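Local coordinates for protein geranyl diphosphate synthase small subunit (Antirrhinum majus, PDB 3QKC) that probably serves as the non-catalytic partner of a heterodimeric or heterotetrameric prenyltransferase, steering its large subunit toward geranyl diphosphate, the C10 precursor of monoterpenes, at residues Q7-R10 with A11-S15. Numbering follows the deposited sequence.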
loop_
_atom_site.group_PDB
_atom_site.type_symbol
_atom_site.label_atom_id
_atom_site.label_comp_id
_atom_site.label_asym_id
_atom_site.label_seq_id
_atom_site.Cartn_x
_atom_site.Cartn_y
_atom_site.Cartn_z
ATOM N N GLN A 7 -22.598 -10.772 -20.803
ATOM C CA GLN A 7 -21.186 -11.074 -21.100
ATOM C C GLN A 7 -20.479 -9.910 -21.790
ATOM O O GLN A 7 -19.385 -9.531 -21.394
ATOM C CB GLN A 7 -21.056 -12.343 -21.966
ATOM C CG GLN A 7 -21.446 -13.639 -21.244
ATOM C CD GLN A 7 -21.516 -14.859 -22.162
ATOM O OE1 GLN A 7 -21.724 -14.735 -23.365
ATOM N NE2 GLN A 7 -21.346 -16.047 -21.584
ATOM N N THR A 8 -21.107 -9.370 -22.837
ATOM C CA THR A 8 -20.617 -8.187 -23.532
ATOM C C THR A 8 -20.375 -7.062 -22.527
ATOM O O THR A 8 -19.344 -6.399 -22.573
ATOM C CB THR A 8 -21.606 -7.723 -24.633
ATOM O OG1 THR A 8 -21.600 -8.671 -25.712
ATOM C CG2 THR A 8 -21.239 -6.326 -25.171
ATOM N N TYR A 9 -21.314 -6.879 -21.604
ATOM C CA TYR A 9 -21.201 -5.837 -20.592
ATOM C C TYR A 9 -20.012 -6.073 -19.654
ATOM O O TYR A 9 -19.255 -5.145 -19.371
ATOM C CB TYR A 9 -22.520 -5.675 -19.819
ATOM C CG TYR A 9 -22.491 -4.602 -18.753
ATOM C CD1 TYR A 9 -22.462 -3.253 -19.093
ATOM C CD2 TYR A 9 -22.498 -4.943 -17.396
ATOM C CE1 TYR A 9 -22.434 -2.262 -18.107
ATOM C CE2 TYR A 9 -22.479 -3.962 -16.403
ATOM C CZ TYR A 9 -22.444 -2.628 -16.766
ATOM O OH TYR A 9 -22.407 -1.663 -15.790
ATOM N N ARG A 10 -19.830 -7.310 -19.191
ATOM C CA ARG A 10 -18.696 -7.611 -18.322
ATOM C C ARG A 10 -17.388 -7.424 -19.077
ATOM O O ARG A 10 -16.488 -6.751 -18.588
ATOM C CB ARG A 10 -18.772 -9.021 -17.729
ATOM C CG ARG A 10 -17.719 -9.253 -16.627
ATOM C CD ARG A 10 -17.595 -10.700 -16.187
ATOM N NE ARG A 10 -16.343 -10.921 -15.448
ATOM C CZ ARG A 10 -16.153 -11.853 -14.507
ATOM N NH1 ARG A 10 -17.136 -12.669 -14.146
ATOM N NH2 ARG A 10 -14.965 -11.960 -13.913
ATOM N N ALA A 11 -17.302 -8.013 -20.273
ATOM C CA ALA A 11 -16.088 -7.953 -21.087
ATOM C C ALA A 11 -15.673 -6.526 -21.478
ATOM O O ALA A 11 -14.488 -6.207 -21.464
ATOM C CB ALA A 11 -16.222 -8.835 -22.336
ATOM N N THR A 12 -16.636 -5.683 -21.845
ATOM C CA THR A 12 -16.336 -4.286 -22.168
ATOM C C THR A 12 -15.742 -3.542 -20.958
ATOM O O THR A 12 -14.720 -2.856 -21.078
ATOM C CB THR A 12 -17.567 -3.554 -22.716
ATOM O OG1 THR A 12 -18.153 -4.339 -23.759
ATOM C CG2 THR A 12 -17.182 -2.185 -23.292
ATOM N N ILE A 13 -16.369 -3.711 -19.796
ATOM C CA ILE A 13 -15.826 -3.200 -18.550
ATOM C C ILE A 13 -14.393 -3.653 -18.352
ATOM O O ILE A 13 -13.500 -2.842 -18.103
ATOM C CB ILE A 13 -16.695 -3.605 -17.353
ATOM C CG1 ILE A 13 -18.052 -2.898 -17.463
ATOM C CG2 ILE A 13 -15.982 -3.245 -16.048
ATOM C CD1 ILE A 13 -19.049 -3.188 -16.355
ATOM N N GLU A 14 -14.169 -4.952 -18.507
ATOM C CA GLU A 14 -12.847 -5.516 -18.327
ATOM C C GLU A 14 -11.838 -5.057 -19.360
ATOM O O GLU A 14 -10.654 -4.923 -19.042
ATOM C CB GLU A 14 -12.912 -7.032 -18.231
ATOM C CG GLU A 14 -13.343 -7.441 -16.839
ATOM C CD GLU A 14 -13.565 -8.928 -16.681
ATOM O OE1 GLU A 14 -13.336 -9.703 -17.646
ATOM O OE2 GLU A 14 -13.962 -9.310 -15.557
ATOM N N SER A 15 -12.308 -4.786 -20.572
ATOM C CA SER A 15 -11.472 -4.197 -21.612
ATOM C C SER A 15 -11.101 -2.753 -21.269
ATOM O O SER A 15 -9.953 -2.348 -21.450
ATOM C CB SER A 15 -12.167 -4.291 -22.981
ATOM O OG SER A 15 -11.489 -3.522 -23.973
#
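Successive turns of the N-terminal helix 5-24 meet here, the carbonyls of Gln-7, Thr-8, Tyr-9 and Arg-10 accepting from the amides of Ala-11, Thr-12, Ile-13 and Glu-14. The register is regular alpha-helix; the bond from Ile-13 N to Tyr-9 O, at 3.3 Å, is the longest of the four. Thr-8 O accepts twice, because Thr-12 OG1 also donates to it at 2.7 Å, from the opposite face of the carbonyl plane to Thr-12 N. Thr-12 can do this because its hydroxyl sits beside its own backbone N (chi1 -50°), a common way for threonine to satisfy its hydroxyl on the solvent-facing side of a helix. Thr-8 OG1 likewise turns back, to Thr-4 O.

On the buried side, Ile-13 CD1 lies over one face of the Tyr-9 ring, 3.7 Å from its centroid, in a CH-pi contact displaced toward CZ and CE2. Both residues pack on helix 48-59, where Tyr-9 OH is hydrogen-bonded to Glu-58: tyrosine suits this place by joining an apolar face to a polar tip.

Arg-10 reaches Glu-14 one turn on. Its chain, extended from CG to NE, presents the guanidinium edge to a single oxygen, Glu-14 OE2, with Arg-10 NE at 2.9 Å and Arg-10 NH2 at a longer 3.3 Å. The two planes are nearly perpendicular (83°), so this is not the coplanar, two-oxygen pairing. Glu-14 OE1 instead makes a salt bridge with Arg-46. Shared between two arginines, the carboxylate probably stays ionised, and it links the helix to the loop before helix 48-59.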